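Side-chain contacts in Bm4233, isoform b (Brugia malayi, PDB 6ANY), which is a secreted venom allergen-like protein of the CAP superfamily that probably binds sterols and is a vaccine candidate against lymphatic filariasis: residues K14-Q19 with L49-Q54; S25-G30 with K44-L49; N97-E102 with R158-I163; K105-E110 with T136-G141. All coordinates share one frame; numbering follows the deposited sequence.

Interaction 1 (K14-Q19 with L49-Q54)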
loop_
_atom_site.group_PDB
_atom_site.type_symbol
_atom_site.label_atom_id
_atom_site.label_comp_id
_atom_site.label_asym_id
_atom_site.label_seq_id
_atom_site.Cartn_x
_atom_site.Cartn_y
_atom_site.Cartn_z
ATOM N N LYS A 14 -0.199 -3.932 -12.489
ATOM C CA LYS A 14 0.314 -2.619 -12.844
ATOM C C LYS A 14 -0.500 -1.476 -12.265
ATOM O O LYS A 14 0.047 -0.502 -11.773
ATOM C CB LYS A 14 0.313 -2.401 -14.342
ATOM C CG LYS A 14 1.263 -3.288 -15.086
ATOM C CD LYS A 14 1.167 -3.144 -16.620
ATOM C CE LYS A 14 1.088 -4.488 -17.359
ATOM N NZ LYS A 14 1.984 -4.498 -18.574
ATOM N N ASP A 15 -1.821 -1.561 -12.364
ATOM C CA ASP A 15 -2.660 -0.494 -11.848
ATOM C C ASP A 15 -2.449 -0.306 -10.319
ATOM O O ASP A 15 -2.486 0.827 -9.780
ATOM C CB ASP A 15 -4.114 -0.791 -12.178
ATOM C CG ASP A 15 -4.427 -0.645 -13.661
ATOM O OD1 ASP A 15 -3.557 -0.199 -14.417
ATOM O OD2 ASP A 15 -5.553 -1.010 -14.092
ATOM N N ILE A 16 -2.275 -1.412 -9.620
ATOM C CA ILE A 16 -2.102 -1.352 -8.176
ATOM C C ILE A 16 -0.797 -0.643 -7.870
ATOM O O ILE A 16 -0.781 0.260 -7.031
ATOM C CB ILE A 16 -2.061 -2.733 -7.559
ATOM C CG1 ILE A 16 -3.470 -3.263 -7.473
ATOM C CG2 ILE A 16 -1.364 -2.707 -6.178
ATOM C CD1 ILE A 16 -3.542 -4.761 -7.267
ATOM N N VAL A 17 0.263 -1.019 -8.600
ATOM C CA VAL A 17 1.597 -0.456 -8.352
ATOM C C VAL A 17 1.668 1.027 -8.720
ATOM O O VAL A 17 2.227 1.830 -7.977
ATOM C CB VAL A 17 2.688 -1.268 -9.119
ATOM C CG1 VAL A 17 3.999 -0.541 -9.129
ATOM C CG2 VAL A 17 2.901 -2.602 -8.444
ATOM N N ARG A 18 1.118 1.370 -9.873
ATOM C CA ARG A 18 1.105 2.691 -10.389
ATOM C C ARG A 18 0.314 3.599 -9.481
ATOM O O ARG A 18 0.845 4.688 -9.124
ATOM C CB ARG A 18 0.502 2.746 -11.817
ATOM C CG ARG A 18 1.467 2.149 -12.817
ATOM C CD ARG A 18 0.846 1.729 -14.122
ATOM N NE ARG A 18 1.824 1.011 -14.982
ATOM C CZ ARG A 18 1.553 0.473 -16.186
ATOM N NH1 ARG A 18 0.327 0.550 -16.761
ATOM N NH2 ARG A 18 2.523 -0.156 -16.816
ATOM N N GLN A 19 -0.862 3.148 -9.023
ATOM C CA GLN A 19 -1.636 3.940 -8.045
ATOM C C GLN A 19 -0.893 4.182 -6.714
ATOM O O GLN A 19 -0.841 5.304 -6.223
ATOM C CB GLN A 19 -3.040 3.328 -7.742
ATOM C CG GLN A 19 -3.805 4.052 -6.640
ATOM C CD GLN A 19 -5.043 3.293 -6.168
ATOM O OE1 GLN A 19 -4.924 2.149 -5.699
ATOM N NE2 GLN A 19 -6.220 3.908 -6.282
ATOM N N LEU A 49 7.626 1.346 -5.122
ATOM C CA LEU A 49 7.107 -0.032 -4.962
ATOM C C LEU A 49 7.269 -0.880 -6.212
ATOM O O LEU A 49 7.058 -0.421 -7.301
ATOM C CB LEU A 49 5.650 -0.049 -4.503
ATOM C CG LEU A 49 5.311 0.709 -3.246
ATOM C CD1 LEU A 49 3.804 0.587 -2.960
ATOM C CD2 LEU A 49 6.113 0.197 -2.059
ATOM N N LYS A 50 7.717 -2.120 -6.029
ATOM C CA LYS A 50 7.822 -3.092 -7.122
ATOM C C LYS A 50 6.822 -4.207 -6.791
ATOM O O LYS A 50 6.650 -4.586 -5.617
ATOM C CB LYS A 50 9.215 -3.728 -7.149
ATOM C CG LYS A 50 10.419 -2.792 -7.290
ATOM C CD LYS A 50 10.462 -2.175 -8.667
ATOM C CE LYS A 50 10.827 -3.250 -9.667
ATOM N NZ LYS A 50 10.826 -2.799 -11.081
ATOM N N TRP A 51 6.225 -4.777 -7.820
ATOM C CA TRP A 51 5.409 -5.932 -7.711
ATOM C C TRP A 51 6.216 -7.148 -7.412
ATOM O O TRP A 51 7.221 -7.441 -8.113
ATOM C CB TRP A 51 4.592 -6.167 -8.980
ATOM C CG TRP A 51 3.478 -7.189 -8.758
ATOM C CD1 TRP A 51 3.556 -8.490 -9.021
ATOM C CD2 TRP A 51 2.171 -6.984 -8.168
ATOM N NE1 TRP A 51 2.405 -9.150 -8.642
ATOM C CE2 TRP A 51 1.518 -8.226 -8.175
ATOM C CE3 TRP A 51 1.468 -5.869 -7.723
ATOM C CZ2 TRP A 51 0.221 -8.397 -7.722
ATOM C CZ3 TRP A 51 0.159 -6.058 -7.286
ATOM C CH2 TRP A 51 -0.434 -7.323 -7.286
ATOM N N SER A 52 5.754 -7.922 -6.419
ATOM C CA SER A 52 6.409 -9.203 -6.063
ATOM C C SER A 52 5.371 -10.365 -6.210
ATOM O O SER A 52 4.308 -10.332 -5.542
ATOM C CB SER A 52 6.950 -9.127 -4.618
ATOM O OG SER A 52 7.253 -10.402 -4.109
ATOM N N CYS A 53 5.614 -11.270 -7.159
ATOM C CA CYS A 53 4.889 -12.517 -7.328
ATOM C C CYS A 53 4.845 -13.386 -6.054
ATOM O O CYS A 53 3.807 -14.006 -5.731
ATOM C CB CYS A 53 5.397 -13.318 -8.523
ATOM S SG CYS A 53 5.352 -12.372 -10.075
ATOM N N GLN A 54 5.941 -13.421 -5.320
ATOM C CA GLN A 54 5.997 -14.123 -4.044
ATOM C C GLN A 54 4.969 -13.554 -3.086
ATOM O O GLN A 54 4.300 -14.310 -2.421
ATOM C CB GLN A 54 7.415 -14.040 -3.487
ATOM C CG GLN A 54 7.614 -14.573 -2.072
ATOM C CD GLN A 54 9.070 -14.998 -1.759
ATOM O OE1 GLN A 54 10.027 -14.813 -2.576
ATOM N NE2 GLN A 54 9.219 -15.655 -0.617
#
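W51 presents the rim of its indole to I16 and V17, two neighbouring residues on one turn of helix 10-28. V17 touches nearest the root of the ring: its CG2 lies 3.6 Å from W51 CE3, close to the ring plane. I16 meets the outer corner, with CG2 3.8 Å and CD1 3.9 Å from W51 CZ3, so a branched chain borders the six-membered ring at each of these carbons. The indole reaches the helix because its CG stands anti to the backbone N (chi1 -166°). V17 spreads its two methyls over different partners. While CG2 goes to the indole, CG1 turns to the backbone and rests 3.6 Å from L49 O, a van der Waals contact of a methyl with a carbonyl oxygen. Branched at CB, both residues set methyls close to the backbone, where they can line the rim of a flat ring. That tight patch is wholly buried. The margins are looser: R18, on the helix, points away and is exposed, and K50, between L49 and W51, turns its partly exposed side chain away from the helix. The indole N-H, W51 NE1, bonds to E56 OE1. Helix 10-28 packs on the mixed sheet of the CAP domain at its edge strand 50-51, while I16 and V17 also reach I146 on the adjoining strand 145-153, and C53 ties the start of helix 53-63 to C3 by a disulfide.

Interaction 2 (S25-G30 with K44-L49)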
loop_
_atom_site.group_PDB
_atom_site.type_symbol
_atom_site.label_atom_id
_atom_site.label_comp_id
_atom_site.label_asym_id
_atom_site.label_seq_id
_atom_site.Cartn_x
_atom_site.Cartn_y
_atom_site.Cartn_z
ATOM N N SER A 25 4.334 9.447 -4.324
ATOM C CA SER A 25 4.939 10.642 -4.915
ATOM C C SER A 25 4.177 11.918 -4.564
ATOM O O SER A 25 4.775 12.930 -4.125
ATOM C CB SER A 25 5.061 10.451 -6.425
ATOM O OG SER A 25 5.480 11.635 -7.009
ATOM N N LEU A 26 2.859 11.897 -4.712
ATOM C CA LEU A 26 2.025 13.057 -4.301
ATOM C C LEU A 26 2.257 13.388 -2.857
ATOM O O LEU A 26 2.403 14.544 -2.512
ATOM C CB LEU A 26 0.544 12.804 -4.519
ATOM C CG LEU A 26 0.079 12.804 -5.979
ATOM C CD1 LEU A 26 -1.370 12.424 -6.033
ATOM C CD2 LEU A 26 0.217 14.150 -6.689
ATOM N N LEU A 27 2.367 12.367 -2.008
ATOM C CA LEU A 27 2.613 12.591 -0.595
ATOM C C LEU A 27 3.958 13.254 -0.320
ATOM O O LEU A 27 4.012 14.210 0.487
ATOM C CB LEU A 27 2.611 11.258 0.154
ATOM C CG LEU A 27 2.727 11.263 1.643
ATOM C CD1 LEU A 27 1.584 12.062 2.313
ATOM C CD2 LEU A 27 2.817 9.843 2.134
ATOM N N ILE A 28 5.054 12.715 -0.884
ATOM C CA ILE A 28 6.409 13.313 -0.616
ATOM C C ILE A 28 6.633 14.689 -1.304
ATOM O O ILE A 28 7.507 15.430 -0.905
ATOM C CB ILE A 28 7.564 12.387 -0.954
ATOM C CG1 ILE A 28 7.525 11.986 -2.407
ATOM C CG2 ILE A 28 7.569 11.155 -0.036
ATOM C CD1 ILE A 28 8.754 11.229 -2.793
ATOM N N HIS A 29 5.770 15.039 -2.258
ATOM C CA HIS A 29 5.753 16.344 -2.853
ATOM C C HIS A 29 4.863 17.351 -2.115
ATOM O O HIS A 29 4.757 18.465 -2.572
ATOM C CB HIS A 29 5.341 16.274 -4.307
ATOM C CG HIS A 29 6.434 15.831 -5.198
ATOM N ND1 HIS A 29 6.759 14.502 -5.377
ATOM C CD2 HIS A 29 7.368 16.548 -5.876
ATOM C CE1 HIS A 29 7.781 14.417 -6.206
ATOM N NE2 HIS A 29 8.147 15.648 -6.540
ATOM N N GLY A 30 4.358 17.010 -0.926
ATOM C CA GLY A 30 3.595 17.957 -0.129
ATOM C C GLY A 30 2.230 18.280 -0.701
ATOM O O GLY A 30 1.715 19.356 -0.412
ATOM N N LYS A 44 11.763 12.402 1.638
ATOM C CA LYS A 44 12.905 11.899 0.871
ATOM C C LYS A 44 13.058 10.443 1.160
ATOM O O LYS A 44 12.442 9.890 2.117
ATOM C CB LYS A 44 14.190 12.654 1.184
ATOM C CG LYS A 44 14.768 12.347 2.563
ATOM C CD LYS A 44 15.990 13.184 2.830
ATOM C CE LYS A 44 16.928 12.452 3.755
ATOM N NZ LYS A 44 17.808 13.467 4.443
ATOM N N ASN A 45 13.819 9.789 0.313
ATOM C CA ASN A 45 14.027 8.339 0.390
ATOM C C ASN A 45 12.724 7.473 0.437
ATOM O O ASN A 45 12.699 6.419 1.045
ATOM C CB ASN A 45 14.957 7.983 1.538
ATOM C CG ASN A 45 16.387 8.406 1.277
ATOM O OD1 ASN A 45 16.865 8.334 0.174
ATOM N ND2 ASN A 45 17.052 8.858 2.311
ATOM N N MET A 46 11.658 7.921 -0.211
ATOM C CA MET A 46 10.424 7.120 -0.277
ATOM C C MET A 46 10.656 6.151 -1.437
ATOM O O MET A 46 10.806 6.569 -2.569
ATOM C CB MET A 46 9.220 8.020 -0.502
ATOM C CG MET A 46 7.917 7.330 -0.879
ATOM S SD MET A 46 7.145 6.671 0.613
ATOM C CE MET A 46 6.414 8.096 1.281
ATOM N N LEU A 47 10.708 4.852 -1.130
ATOM C CA LEU A 47 11.011 3.832 -2.145
ATOM C C LEU A 47 9.886 3.620 -3.160
ATOM O O LEU A 47 8.688 3.673 -2.810
ATOM C CB LEU A 47 11.385 2.495 -1.479
ATOM C CG LEU A 47 12.634 2.564 -0.590
ATOM C CD1 LEU A 47 12.919 1.255 0.126
ATOM C CD2 LEU A 47 13.870 3.075 -1.382
ATOM N N LEU A 48 10.278 3.355 -4.405
ATOM C CA LEU A 48 9.346 3.053 -5.450
ATOM C C LEU A 48 8.908 1.558 -5.332
ATOM O O LEU A 48 9.713 0.632 -5.399
ATOM C CB LEU A 48 9.962 3.332 -6.795
ATOM C CG LEU A 48 9.014 3.390 -8.003
ATOM C CD1 LEU A 48 9.489 4.357 -9.075
ATOM C CD2 LEU A 48 8.928 2.054 -8.682
ATOM N N LEU A 49 7.626 1.346 -5.122
ATOM C CA LEU A 49 7.107 -0.032 -4.962
ATOM C C LEU A 49 7.269 -0.880 -6.212
ATOM O O LEU A 49 7.058 -0.421 -7.301
ATOM C CB LEU A 49 5.650 -0.049 -4.503
ATOM C CG LEU A 49 5.311 0.709 -3.246
ATOM C CD1 LEU A 49 3.804 0.587 -2.960
ATOM C CD2 LEU A 49 6.113 0.197 -2.059
#
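M46 leans against the last turn of helix 10-28 along almost its whole length, and I28 receives most of it. At the root, M46 CB lies 3.6 Å from I28 CG2 and 4.0 Å from I28 CD1, so the methyl branch and the end of the longer branch both border the first carbon. One bond further, M46 CG remains beside the same methyl, 3.9 Å from I28 CG2. The chain then bends at chi2 (80°) and again at chi3 (79°), which brings the tip back toward the helix. SD lies beside G141. CE returns to I28 CG2 at 3.5 Å, nears A139 O, and meets L27 CD2 at 4.1 Å, the leucine and methionine side chains crossing at about a right angle. An unbranched, flexible thioether suits this place, because it can curl round a beta-branched neighbour. Just beyond these residues the helix ends in a Schellman motif: G30, with positive phi, is the C-prime residue, its N bonding to L27 O while K31 N bonds to L26 O. Positive phi is easy for glycine, which has no CB to clash. H29 adds a side-chain bond to the same turn. Its ND1 donates to S25 O at 2.8 Å, with the carbonyl oxygen nearly in the imidazole plane but ND1 well above the carbonyl plane, and S25 O also accepts from H29 N. Strand 201-202 joins in, L201 touching both M46 and I28, and N45 turns away from the helix to bond with E179 and N191.

Interaction 3 (N97-E102 with R158-I163)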
loop_
_atom_site.group_PDB
_atom_site.type_symbol
_atom_site.label_atom_id
_atom_site.label_comp_id
_atom_site.label_asym_id
_atom_site.label_seq_id
_atom_site.Cartn_x
_atom_site.Cartn_y
_atom_site.Cartn_z
ATOM N N ASN A 97 -11.785 -5.986 -11.981
ATOM C CA ASN A 97 -10.743 -5.312 -12.707
ATOM C C ASN A 97 -10.242 -3.995 -12.014
ATOM O O ASN A 97 -9.145 -3.571 -12.268
ATOM C CB ASN A 97 -11.093 -5.153 -14.232
ATOM C CG ASN A 97 -12.245 -4.192 -14.526
ATOM O OD1 ASN A 97 -12.554 -3.259 -13.765
ATOM N ND2 ASN A 97 -12.913 -4.424 -15.691
ATOM N N THR A 98 -11.049 -3.380 -11.158
ATOM C CA THR A 98 -10.626 -2.280 -10.323
ATOM C C THR A 98 -10.533 -2.667 -8.846
ATOM O O THR A 98 -10.543 -1.800 -7.954
ATOM C CB THR A 98 -11.636 -1.129 -10.435
ATOM O OG1 THR A 98 -12.940 -1.628 -10.119
ATOM C CG2 THR A 98 -11.640 -0.535 -11.878
ATOM N N ALA A 99 -10.471 -3.952 -8.517
ATOM C CA ALA A 99 -10.473 -4.294 -7.063
ATOM C C ALA A 99 -9.287 -3.687 -6.320
ATOM O O ALA A 99 -9.471 -3.091 -5.241
ATOM C CB ALA A 99 -10.489 -5.763 -6.860
ATOM N N GLY A 100 -8.077 -3.818 -6.895
ATOM C CA GLY A 100 -6.854 -3.345 -6.244
ATOM C C GLY A 100 -6.807 -1.866 -6.031
ATOM O O GLY A 100 -6.439 -1.406 -4.959
ATOM N N THR A 101 -7.306 -1.110 -7.000
ATOM C CA THR A 101 -7.258 0.342 -6.952
ATOM C C THR A 101 -8.390 0.895 -6.079
ATOM O O THR A 101 -8.271 1.979 -5.456
ATOM C CB THR A 101 -7.305 0.979 -8.374
ATOM O OG1 THR A 101 -8.385 0.423 -9.157
ATOM C CG2 THR A 101 -5.973 0.823 -9.065
ATOM N N GLU A 102 -9.509 0.194 -6.047
ATOM C CA GLU A 102 -10.539 0.575 -5.128
ATOM C C GLU A 102 -10.075 0.333 -3.699
ATOM O O GLU A 102 -10.351 1.153 -2.784
ATOM C CB GLU A 102 -11.839 -0.211 -5.404
ATOM C CG GLU A 102 -12.694 0.320 -6.574
ATOM C CD GLU A 102 -13.042 1.805 -6.359
ATOM O OE1 GLU A 102 -13.818 2.147 -5.442
ATOM O OE2 GLU A 102 -12.410 2.650 -7.024
ATOM N N ARG A 158 -20.869 -12.598 -4.579
ATOM C CA ARG A 158 -21.481 -11.318 -4.219
ATOM C C ARG A 158 -20.600 -10.484 -3.309
ATOM O O ARG A 158 -20.970 -9.358 -2.955
ATOM C CB ARG A 158 -22.860 -11.530 -3.586
ATOM C CG ARG A 158 -23.910 -11.910 -4.600
ATOM C CD ARG A 158 -25.147 -12.446 -3.902
ATOM N NE ARG A 158 -26.309 -12.506 -4.819
ATOM C CZ ARG A 158 -26.736 -13.585 -5.497
ATOM N NH1 ARG A 158 -26.129 -14.785 -5.447
ATOM N NH2 ARG A 158 -27.825 -13.464 -6.246
ATOM N N THR A 159 -19.454 -11.031 -2.958
ATOM C CA THR A 159 -18.488 -10.377 -2.135
ATOM C C THR A 159 -17.093 -10.407 -2.763
ATOM O O THR A 159 -16.628 -11.429 -3.241
ATOM C CB THR A 159 -18.502 -11.004 -0.720
ATOM O OG1 THR A 159 -19.750 -10.652 -0.115
ATOM C CG2 THR A 159 -17.375 -10.478 0.155
ATOM N N LEU A 160 -16.455 -9.247 -2.771
ATOM C CA LEU A 160 -15.133 -9.085 -3.296
ATOM C C LEU A 160 -14.213 -8.881 -2.158
ATOM O O LEU A 160 -14.510 -8.064 -1.294
ATOM C CB LEU A 160 -15.059 -7.905 -4.221
ATOM C CG LEU A 160 -13.791 -7.058 -4.352
ATOM C CD1 LEU A 160 -12.667 -7.880 -4.971
ATOM C CD2 LEU A 160 -14.074 -5.879 -5.283
ATOM N N ILE A 161 -13.077 -9.599 -2.186
ATOM C CA ILE A 161 -12.033 -9.439 -1.173
ATOM C C ILE A 161 -10.717 -9.144 -1.858
ATOM O O ILE A 161 -10.294 -9.877 -2.723
ATOM C CB ILE A 161 -11.865 -10.751 -0.309
ATOM C CG1 ILE A 161 -13.151 -11.135 0.455
ATOM C CG2 ILE A 161 -10.658 -10.693 0.620
ATOM C CD1 ILE A 161 -13.227 -10.675 1.874
ATOM N N ALA A 162 -10.013 -8.140 -1.394
ATOM C CA ALA A 162 -8.691 -7.878 -1.906
ATOM C C ALA A 162 -7.677 -7.875 -0.747
ATOM O O ALA A 162 -7.890 -7.234 0.257
ATOM C CB ALA A 162 -8.674 -6.563 -2.631
ATOM N N ILE A 163 -6.579 -8.580 -0.919
ATOM C CA ILE A 163 -5.539 -8.681 0.096
ATOM C C ILE A 163 -4.203 -8.228 -0.515
ATOM O O ILE A 163 -3.807 -8.677 -1.556
ATOM C CB ILE A 163 -5.361 -10.136 0.603
ATOM C CG1 ILE A 163 -6.721 -10.783 0.988
ATOM C CG2 ILE A 163 -4.340 -10.173 1.718
ATOM C CD1 ILE A 163 -7.438 -10.199 2.144
#
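The first turn of helix 99-108 lies over the start of strand 159-167, with the closest backbone approach at A99 and A162, whose CA atoms are 6.5 Å apart. A99 points its single methyl at the strand, and L160 makes the closer contact with it. Both leucine methyls take part: L160 CD1 is 3.6 Å from A99 CB and L160 CD2 is 3.9 Å, so the alanine rests against the fork of the isopropyl group. With chi1 at 148° and chi2 at 66°, the leucine turns both branches to the helix. A162, two residues along and on the same side of the strand, makes the lighter touch, its CB 4.4 Å from A99 O. Small residues suit this point, since alanine on both helix and strand lets the two backbones come near, and G100 follows with no side chain at all. I161 faces the other side of the sheet. Several polar groups of the first turn have partners: E102 N bonds to T98 O, G100 N to Q12, and the carboxylate of E102 to K105. Here a helix of the CAP domain packs on its central sheet, where I150 of strand 145-153 also touches A99 and L160. No hydrogen bond crosses between the two segments, so their direct contact rests on dispersion and the burial of apolar surface, which depend on close fit more than on direction.

Interaction 4 (K105-E110 with T136-G141)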
loop_
_atom_site.group_PDB
_atom_site.type_symbol
_atom_site.label_atom_id
_atom_site.label_comp_id
_atom_site.label_asym_id
_atom_site.label_seq_id
_atom_site.Cartn_x
_atom_site.Cartn_y
_atom_site.Cartn_z
ATOM N N LYS A 105 -7.565 3.047 -2.679
ATOM C CA LYS A 105 -8.276 4.328 -2.377
ATOM C C LYS A 105 -8.908 4.267 -0.978
ATOM O O LYS A 105 -8.858 5.224 -0.203
ATOM C CB LYS A 105 -9.370 4.587 -3.396
ATOM C CG LYS A 105 -8.908 5.344 -4.609
ATOM C CD LYS A 105 -9.830 5.157 -5.802
ATOM C CE LYS A 105 -11.160 5.800 -5.530
ATOM N NZ LYS A 105 -12.111 5.318 -6.578
ATOM N N SER A 106 -9.444 3.132 -0.640
ATOM C CA SER A 106 -10.068 2.942 0.650
ATOM C C SER A 106 -9.058 3.002 1.789
ATOM O O SER A 106 -9.177 3.782 2.683
ATOM C CB SER A 106 -10.808 1.629 0.699
ATOM O OG SER A 106 -11.276 1.430 1.990
ATOM N N TRP A 107 -8.016 2.236 1.686
ATOM C CA TRP A 107 -6.901 2.287 2.689
ATOM C C TRP A 107 -6.274 3.670 2.799
ATOM O O TRP A 107 -6.046 4.213 3.912
ATOM C CB TRP A 107 -5.826 1.248 2.343
ATOM C CG TRP A 107 -6.371 -0.168 2.301
ATOM C CD1 TRP A 107 -7.411 -0.639 3.001
ATOM C CD2 TRP A 107 -5.916 -1.257 1.471
ATOM N NE1 TRP A 107 -7.626 -1.998 2.730
ATOM C CE2 TRP A 107 -6.720 -2.390 1.776
ATOM C CE3 TRP A 107 -4.927 -1.389 0.509
ATOM C CZ2 TRP A 107 -6.553 -3.620 1.145
ATOM C CZ3 TRP A 107 -4.762 -2.602 -0.114
ATOM C CH2 TRP A 107 -5.607 -3.697 0.195
ATOM N N TRP A 108 -6.006 4.238 1.639
ATOM C CA TRP A 108 -5.348 5.536 1.565
ATOM C C TRP A 108 -6.224 6.636 2.128
ATOM O O TRP A 108 -5.689 7.614 2.724
ATOM C CB TRP A 108 -4.924 5.857 0.130
ATOM C CG TRP A 108 -3.960 6.999 0.088
ATOM C CD1 TRP A 108 -4.282 8.351 0.023
ATOM C CD2 TRP A 108 -2.523 6.927 0.167
ATOM N NE1 TRP A 108 -3.117 9.087 0.037
ATOM C CE2 TRP A 108 -2.034 8.245 0.119
ATOM C CE3 TRP A 108 -1.608 5.884 0.288
ATOM C CZ2 TRP A 108 -0.688 8.532 0.114
ATOM C CZ3 TRP A 108 -0.267 6.185 0.293
ATOM C CH2 TRP A 108 0.171 7.487 0.248
ATOM N N SER A 109 -7.554 6.480 2.021
ATOM C CA SER A 109 -8.477 7.508 2.480
ATOM C C SER A 109 -8.368 7.754 3.987
ATOM O O SER A 109 -8.889 8.755 4.502
ATOM C CB SER A 109 -9.953 7.133 2.157
ATOM O OG SER A 109 -10.464 6.120 3.075
ATOM N N GLU A 110 -7.716 6.846 4.713
ATOM C CA GLU A 110 -7.399 7.071 6.133
ATOM C C GLU A 110 -6.628 8.352 6.393
ATOM O O GLU A 110 -6.779 8.952 7.485
ATOM C CB GLU A 110 -6.671 5.863 6.758
ATOM C CG GLU A 110 -7.554 4.660 6.921
ATOM C CD GLU A 110 -6.820 3.410 7.302
ATOM O OE1 GLU A 110 -5.575 3.399 7.322
ATOM O OE2 GLU A 110 -7.505 2.400 7.588
ATOM N N THR A 136 -0.668 3.985 6.482
ATOM C CA THR A 136 0.731 4.107 6.861
ATOM C C THR A 136 1.583 3.041 6.192
ATOM O O THR A 136 2.655 3.363 5.686
ATOM C CB THR A 136 0.924 4.188 8.362
ATOM O OG1 THR A 136 0.319 3.078 9.025
ATOM C CG2 THR A 136 0.386 5.550 8.944
ATOM N N GLN A 137 1.034 1.833 6.017
ATOM C CA GLN A 137 1.722 0.775 5.296
ATOM C C GLN A 137 1.870 1.154 3.833
ATOM O O GLN A 137 2.909 0.918 3.247
ATOM C CB GLN A 137 0.990 -0.535 5.479
ATOM C CG GLN A 137 1.522 -1.710 4.724
ATOM C CD GLN A 137 2.929 -2.066 5.123
ATOM O OE1 GLN A 137 3.140 -2.910 6.027
ATOM N NE2 GLN A 137 3.904 -1.493 4.423
ATOM N N MET A 138 0.821 1.724 3.223
ATOM C CA MET A 138 0.910 2.124 1.814
ATOM C C MET A 138 1.917 3.253 1.674
ATOM O O MET A 138 2.498 3.431 0.616
ATOM C CB MET A 138 -0.446 2.653 1.246
ATOM C CG MET A 138 -1.541 1.635 1.077
ATOM S SD MET A 138 -3.014 2.300 0.365
ATOM C CE MET A 138 -2.536 2.691 -1.341
ATOM N N ALA A 139 2.033 4.087 2.714
ATOM C CA ALA A 139 2.974 5.208 2.694
ATOM C C ALA A 139 4.380 4.940 3.252
ATOM O O ALA A 139 5.158 5.852 3.334
ATOM C CB ALA A 139 2.349 6.363 3.401
ATOM N N TRP A 140 4.693 3.712 3.650
ATOM C CA TRP A 140 5.869 3.441 4.469
ATOM C C TRP A 140 7.100 3.526 3.573
ATOM O O TRP A 140 7.250 2.771 2.634
ATOM C CB TRP A 140 5.753 2.075 5.091
ATOM C CG TRP A 140 6.667 1.829 6.183
ATOM C CD1 TRP A 140 7.801 1.101 6.145
ATOM C CD2 TRP A 140 6.474 2.242 7.535
ATOM N NE1 TRP A 140 8.375 1.060 7.417
ATOM C CE2 TRP A 140 7.574 1.768 8.283
ATOM C CE3 TRP A 140 5.509 3.030 8.171
ATOM C CZ2 TRP A 140 7.756 2.083 9.654
ATOM C CZ3 TRP A 140 5.634 3.286 9.525
ATOM C CH2 TRP A 140 6.768 2.808 10.267
ATOM N N GLY A 141 7.937 4.518 3.833
ATOM C CA GLY A 141 9.110 4.770 2.986
ATOM C C GLY A 141 10.026 3.615 2.794
ATOM O O GLY A 141 10.474 3.352 1.690
#
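M138 pushes its side chain into the angle between W107 and W108, two consecutive tryptophans in the last turns of helix 99-108. The sulfur goes deepest: SD sits 3.6 Å from W107 CB and 4.0 Å from W108 CB, so the hollow is formed by the roots of the two side chains. Around this bump the indole of W108 supplies a wall, offering its rim. W108 CE3 lies 3.6 Å from M138 CB and 3.7 Å from M138 CE, and the sulfur is 5.2 Å from the centroid of the six-membered ring, 89° off the ring normal, which makes an edge-on Met-aromatic contact. The bend at chi3 (68°) folds CE back to that same rim. Further out, the methyl of A139 rests against the far corner of the indole, displaced from its plane, its CB 4.0 Å from W108 CH2; a small residue fits where the ring comes so close to the backbone. Methionine suits the wedge because it is slim, polarisable and able to bend. W107 NE1 also bonds to V83 O, while W108 stacks on F23 of helix 10-28. M138 and A139 belong to HFTQMAW, the signature sequence of the CAP domain, an alpha-beta-alpha sandwich whose helices flank the central sheet on both faces; E110, bonded to H134, probably matches with it the conserved acidic residue and histidine of the CAP cavity.

From the N terminus, helix 10-28 enters first and carries the opening segments of interactions 1 and 2. The short loop of interaction 2 closes when K44-L49 returns to the helix end; interaction 1 closes just after it, at L49-Q54, and so encloses it, the two sharing L49. Interaction 3 opens later at helix 99-108 and shuts only at strand 159-167, enclosing interaction 4, which joins the far end of that helix to residues 136-141. No loops cross, yet space links the pairs: Q19 reaches T101, and L47 N probably bonds to G141 O. Interactions 1 and 3 both reach the mixed sheet, while interactions 2 and 4 meet around A139.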